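Local coordinates for protein GH127 beta-L-arabinofuranoside (Geobacillus stearothermophilus, PDB 4QK0) that probably hydrolyses beta-L-arabinofuranosidic linkages, releasing L-arabinose, as a glycoside hydrolase of family GH127, at residues A[549-554]-A[641-646]; A[560-565]-A[626-631]. All blocks are in the same frame, centred on the assembly; numbering follows the deposited sequence.

Overall arrangement
Both contacts lie in the C-terminal domain of this GH127 enzyme and belong to one mixed sheet. Both are buried, and their centres are about 10 Å apart. Strand 557-562, one side of contact 2, neighbours both strands of contact 1. The two contacts also touch directly: Val-643 packs on Tyr-630, and the backbones of Val-642 and Leu-561 meet. Contact 1 is a short antiparallel ladder beside a break in strand 641-647, with Trp-644 laid against Ala-551. It reaches the second subunit through Asn-646. Contact 2 starts from a similar ladder but runs on into a charged edge, where helix 563-566 follows the strand.

Contact 1. Residues A[549-554]-A[641-646]; sequences KVALQR and MVVWVN
Val-550 and Val-645 form an antiparallel hydrogen-bonded pair. Val-550 N donates to Val-645 O at 2.8 Å. Val-645 N donates to Val-550 O at 2.7 Å. Val-645 O also receives a CA-H...O contact from Lys-549 CA at 3.2 Å, next to the strand bond. The ladder then meets the break in strand 641-647. Val-643, with psi -52°, leaves the extended path there, and a water fills in for a direct bond. The water accepts from Leu-552 N at 2.7 Å and donates to Val-643 O at 2.8 Å.

The apolar part centres on Trp-644. Ala-551 CB sits over one face of its six-membered ring, 3.8 Å from the centroid and 6° off the normal, a CH-pi contact. With Trp-644 CG anti to the carbonyl carbon (chi1 -71°) and the ring turned across that bond, its face meets this methyl. The edge of the ring meets the backbone at Lys-549 C and Val-550 N. Ala-551 CB also touches Val-643 CG1 at 4.0 Å. Lys-549 contributes its aliphatic chain, with CD 3.8 Å from Trp-644 CB. Lys-549 and Asn-646 form a non-hydrogen-bonded pair, and their side chains lie side by side, pointing the same way.

Elsewhere, Trp-644 packs on Ala-539 of strand 534-539. Val-645 rests on Leu-575, and Asn-646 on Ala-547 of the second subunit.

Direct backbone bonding between these strands of the C-terminal sheet is thus limited to the Val-550/Val-645 pair. Beyond it, the water and the CH-pi packing of Ala-551 on Trp-644 carry the contact across the break.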
# COMPACT_ATOMS: atom_id res chain seq x y z
N LYS A 549 1.91 -19.43 -0.75
CA LYS A 549 3.17 -19.13 -1.40
C LYS A 549 4.31 -19.84 -0.76
O LYS A 549 4.20 -20.25 0.37
CB LYS A 549 3.46 -17.66 -1.40
CG LYS A 549 2.39 -16.83 -2.05
CD LYS A 549 2.97 -15.42 -2.16
CE LYS A 549 1.93 -14.35 -2.38
NZ LYS A 549 1.53 -14.36 -3.80
N VAL A 550 5.41 -19.96 -1.49
CA VAL A 550 6.58 -20.71 -1.07
C VAL A 550 7.82 -19.96 -1.55
O VAL A 550 7.76 -19.25 -2.55
CB VAL A 550 6.51 -22.12 -1.64
CG1 VAL A 550 6.71 -22.11 -3.13
CG2 VAL A 550 7.54 -23.03 -1.03
N ALA A 551 8.90 -20.06 -0.78
CA ALA A 551 10.17 -19.41 -1.12
C ALA A 551 11.17 -20.50 -1.26
O ALA A 551 11.14 -21.51 -0.54
CB ALA A 551 10.60 -18.42 -0.06
N LEU A 552 12.11 -20.29 -2.15
CA LEU A 552 13.21 -21.25 -2.25
C LEU A 552 14.46 -20.78 -1.50
O LEU A 552 14.80 -19.60 -1.50
CB LEU A 552 13.58 -21.45 -3.71
CG LEU A 552 12.42 -21.99 -4.52
CD1 LEU A 552 12.83 -22.10 -5.95
CD2 LEU A 552 11.92 -23.34 -4.03
N GLN A 553 15.09 -21.72 -0.81
CA GLN A 553 16.30 -21.44 -0.06
C GLN A 553 17.26 -22.63 -0.17
O GLN A 553 16.87 -23.79 -0.10
CB GLN A 553 15.98 -21.16 1.41
CG GLN A 553 17.21 -20.72 2.20
CD GLN A 553 16.95 -20.26 3.62
OE1 GLN A 553 15.89 -19.72 3.93
NE2 GLN A 553 17.97 -20.37 4.47
N ARG A 554 18.54 -22.32 -0.24
CA ARG A 554 19.60 -23.36 -0.21
C ARG A 554 20.77 -22.92 0.67
O ARG A 554 21.36 -21.86 0.44
CB ARG A 554 20.09 -23.58 -1.62
CG ARG A 554 21.21 -24.57 -1.76
CD ARG A 554 21.58 -24.85 -3.21
NE ARG A 554 22.59 -25.91 -3.22
CZ ARG A 554 23.90 -25.72 -3.04
NH1 ARG A 554 24.41 -24.53 -2.89
NH2 ARG A 554 24.70 -26.75 -3.01
N MSE A 641 10.60 -9.14 -10.12
CA MSE A 641 11.28 -10.08 -9.19
C MSE A 641 10.33 -10.52 -8.12
O MSE A 641 9.54 -9.72 -7.68
CB MSE A 641 12.51 -9.38 -8.60
CG MSE A 641 13.32 -10.28 -7.67
SE MSE A 641 12.58 -10.18 -5.82
CE MSE A 641 13.10 -8.44 -5.35
N VAL A 642 10.34 -11.80 -7.76
CA VAL A 642 9.64 -12.27 -6.60
C VAL A 642 10.46 -13.26 -5.84
O VAL A 642 11.18 -14.02 -6.43
CB VAL A 642 8.29 -12.97 -6.89
CG1 VAL A 642 7.29 -11.97 -7.42
CG2 VAL A 642 8.42 -14.08 -7.89
N VAL A 643 10.24 -13.28 -4.52
CA VAL A 643 10.79 -14.29 -3.63
C VAL A 643 9.71 -15.31 -3.32
O VAL A 643 9.92 -16.51 -3.47
CB VAL A 643 11.28 -13.68 -2.29
CG1 VAL A 643 11.61 -14.75 -1.24
CG2 VAL A 643 12.50 -12.82 -2.54
N TRP A 644 8.55 -14.83 -2.88
CA TRP A 644 7.52 -15.73 -2.52
C TRP A 644 6.71 -16.06 -3.77
O TRP A 644 5.99 -15.23 -4.30
CB TRP A 644 6.65 -15.11 -1.42
CG TRP A 644 7.37 -15.07 -0.15
CD1 TRP A 644 8.07 -14.02 0.37
CD2 TRP A 644 7.46 -16.13 0.80
NE1 TRP A 644 8.62 -14.37 1.55
CE2 TRP A 644 8.24 -15.66 1.85
CE3 TRP A 644 6.95 -17.42 0.85
CZ2 TRP A 644 8.53 -16.44 2.97
CZ3 TRP A 644 7.22 -18.18 1.96
CH2 TRP A 644 8.04 -17.70 3.00
N VAL A 645 6.79 -17.30 -4.20
CA VAL A 645 6.08 -17.72 -5.39
C VAL A 645 4.83 -18.53 -5.06
O VAL A 645 4.81 -19.29 -4.09
CB VAL A 645 7.03 -18.32 -6.49
CG1 VAL A 645 8.47 -18.38 -6.08
CG2 VAL A 645 6.58 -19.62 -7.09
N ASN A 646 3.78 -18.32 -5.83
CA ASN A 646 2.57 -19.09 -5.72
C ASN A 646 2.78 -20.56 -5.88
O ASN A 646 3.49 -20.99 -6.73
CB ASN A 646 1.51 -18.63 -6.70
CG ASN A 646 0.96 -17.30 -6.37
OD1 ASN A 646 1.08 -16.41 -7.12
ND2 ASN A 646 0.36 -17.18 -5.25
O HOH W 1 12.32 -17.97 -3.51

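Contact 2. Residues A[560-565]-A[626-631]; sequences CLEEVD and RAIPYY
Cys-560 and Ile-628 meet on one face of the sheet, with Cys-560 SG 4.1 Å from Ile-628 CG1. The thiol lies between its backbone N and carbonyl carbon (chi1 73°). From there SG also reaches the backbone of Tyr-630, whose ring takes Cys-560 CB at its edge. On the other face Leu-561 CD2 presses against the methyl CB of Ala-627 at 3.4 Å, tighter than usual for two carbons.

The backbone joins the same strands. Cys-560 N donates to Ile-628 O at 2.7 Å, and Ile-628 N to Cys-560 O at 3.0 Å.

This is an antiparallel pairing of strands 557-562 and 620-629 in the beta-rich C-terminal domain. It is strongly splayed here and rests on the Cys-560/Ile-628 pair. Past it the first strand gives way to helix 563-566, with Glu-562 at the N-cap position. Glu-562 OE1 lies 3.4 Å from Ile-628 CD1. OE1 is salt-bridged to Arg-636, and OE2 accepts from Cys-634 N.

A water links the turn to strand 620-629. It accepts from Glu-562 N, and it donates to Asp-565 OD2 and Arg-626 O, both at 2.7 Å.

At the outer edge Arg-626 NH2 donates to Asp-565 OD1 at 3.0 Å, in a straight salt bridge (172°). OD1 lies close to the guanidinium plane, but NH2 comes from above the carboxylate, and the two planes stand 88° apart. Asp-565 OD2 is also paired with Arg-636. Without this carboxylate, as with an alanine here, Arg-626 would probably lose this acceptor, Arg-636 one of its carboxylate partners, and the water one of its three grips. Asn-566 ND2 bonds to both Glu-562 O and Arg-626 O.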
# COMPACT_ATOMS: atom_id res chain seq x y z
N CYS A 560 15.37 -15.97 -5.52
CA CYS A 560 14.29 -15.19 -6.14
C CYS A 560 14.20 -15.51 -7.61
O CYS A 560 15.14 -16.13 -8.18
CB CYS A 560 14.50 -13.74 -5.95
SG CYS A 560 15.80 -13.00 -6.93
N LEU A 561 13.05 -15.18 -8.21
CA LEU A 561 12.89 -15.30 -9.67
C LEU A 561 12.87 -13.93 -10.27
O LEU A 561 12.25 -13.01 -9.71
CB LEU A 561 11.61 -15.99 -10.06
CG LEU A 561 11.22 -17.30 -9.42
CD1 LEU A 561 10.02 -17.93 -10.12
CD2 LEU A 561 12.35 -18.25 -9.48
N GLU A 562 13.63 -13.76 -11.35
CA GLU A 562 13.66 -12.49 -12.11
C GLU A 562 13.09 -12.64 -13.55
O GLU A 562 13.18 -13.70 -14.19
CB GLU A 562 15.09 -11.97 -12.22
CG GLU A 562 15.71 -11.43 -10.92
CD GLU A 562 16.90 -10.51 -11.21
OE1 GLU A 562 17.94 -11.05 -11.54
OE2 GLU A 562 16.77 -9.27 -11.17
N GLU A 563 12.51 -11.55 -14.02
CA GLU A 563 11.92 -11.50 -15.35
C GLU A 563 12.96 -11.86 -16.42
O GLU A 563 12.67 -12.60 -17.36
CB GLU A 563 11.40 -10.10 -15.60
CG GLU A 563 10.78 -9.87 -16.97
CD GLU A 563 10.08 -8.51 -17.10
OE1 GLU A 563 9.80 -7.77 -16.12
OE2 GLU A 563 9.82 -8.14 -18.25
N VAL A 564 14.18 -11.35 -16.25
CA VAL A 564 15.22 -11.59 -17.25
C VAL A 564 15.39 -13.08 -17.53
O VAL A 564 15.66 -13.45 -18.66
CB VAL A 564 16.56 -10.93 -16.84
CG1 VAL A 564 17.11 -11.59 -15.57
CG2 VAL A 564 17.59 -11.02 -17.96
N ASP A 565 15.17 -13.95 -16.54
CA ASP A 565 15.30 -15.39 -16.73
C ASP A 565 13.99 -16.09 -17.02
O ASP A 565 14.02 -17.19 -17.50
CB ASP A 565 15.87 -16.07 -15.45
CG ASP A 565 17.30 -15.63 -15.08
OD1 ASP A 565 18.13 -15.57 -15.99
OD2 ASP A 565 17.60 -15.35 -13.90
N ARG A 626 14.13 -20.57 -13.62
CA ARG A 626 15.40 -20.42 -12.99
C ARG A 626 15.39 -19.38 -11.91
O ARG A 626 14.92 -18.23 -12.10
CB ARG A 626 16.45 -20.04 -14.05
CG ARG A 626 17.84 -20.11 -13.44
CD ARG A 626 18.90 -20.28 -14.50
NE ARG A 626 19.20 -18.98 -15.05
CZ ARG A 626 20.31 -18.67 -15.71
NH1 ARG A 626 21.25 -19.59 -15.86
NH2 ARG A 626 20.46 -17.45 -16.20
N ALA A 627 16.00 -19.74 -10.77
CA ALA A 627 16.05 -18.86 -9.63
C ALA A 627 17.51 -18.55 -9.33
O ALA A 627 18.36 -19.42 -9.45
CB ALA A 627 15.34 -19.48 -8.44
N ILE A 628 17.75 -17.33 -8.88
CA ILE A 628 19.06 -16.88 -8.47
C ILE A 628 19.02 -16.32 -7.03
O ILE A 628 17.94 -16.11 -6.48
CB ILE A 628 19.59 -15.77 -9.41
CG1 ILE A 628 18.59 -14.60 -9.48
CG2 ILE A 628 19.81 -16.33 -10.82
CD1 ILE A 628 19.22 -13.27 -9.26
N PRO A 629 20.20 -16.08 -6.41
CA PRO A 629 20.23 -15.57 -5.07
C PRO A 629 19.62 -14.21 -4.97
O PRO A 629 19.90 -13.34 -5.82
CB PRO A 629 21.75 -15.49 -4.75
CG PRO A 629 22.34 -16.59 -5.52
CD PRO A 629 21.55 -16.57 -6.82
N TYR A 630 18.84 -13.99 -3.92
CA TYR A 630 18.17 -12.72 -3.71
C TYR A 630 19.12 -11.56 -3.77
O TYR A 630 18.83 -10.57 -4.45
CB TYR A 630 17.40 -12.71 -2.38
CG TYR A 630 16.81 -11.36 -2.08
CD1 TYR A 630 15.60 -10.97 -2.62
CD2 TYR A 630 17.43 -10.49 -1.20
CE1 TYR A 630 15.08 -9.71 -2.33
CE2 TYR A 630 16.88 -9.27 -0.88
CZ TYR A 630 15.72 -8.87 -1.48
OH TYR A 630 15.22 -7.65 -1.16
N TYR A 631 20.27 -11.68 -3.09
CA TYR A 631 21.21 -10.55 -3.02
C TYR A 631 21.64 -10.10 -4.39
O TYR A 631 21.99 -8.90 -4.58
CB TYR A 631 22.48 -10.86 -2.15
CG TYR A 631 23.45 -11.79 -2.77
CD1 TYR A 631 24.30 -11.35 -3.81
CD2 TYR A 631 23.50 -13.12 -2.42
CE1 TYR A 631 25.19 -12.23 -4.45
CE2 TYR A 631 24.38 -14.00 -3.04
CZ TYR A 631 25.24 -13.53 -4.08
OH TYR A 631 26.13 -14.41 -4.69
O HOH W 2 15.74 -15.67 -11.92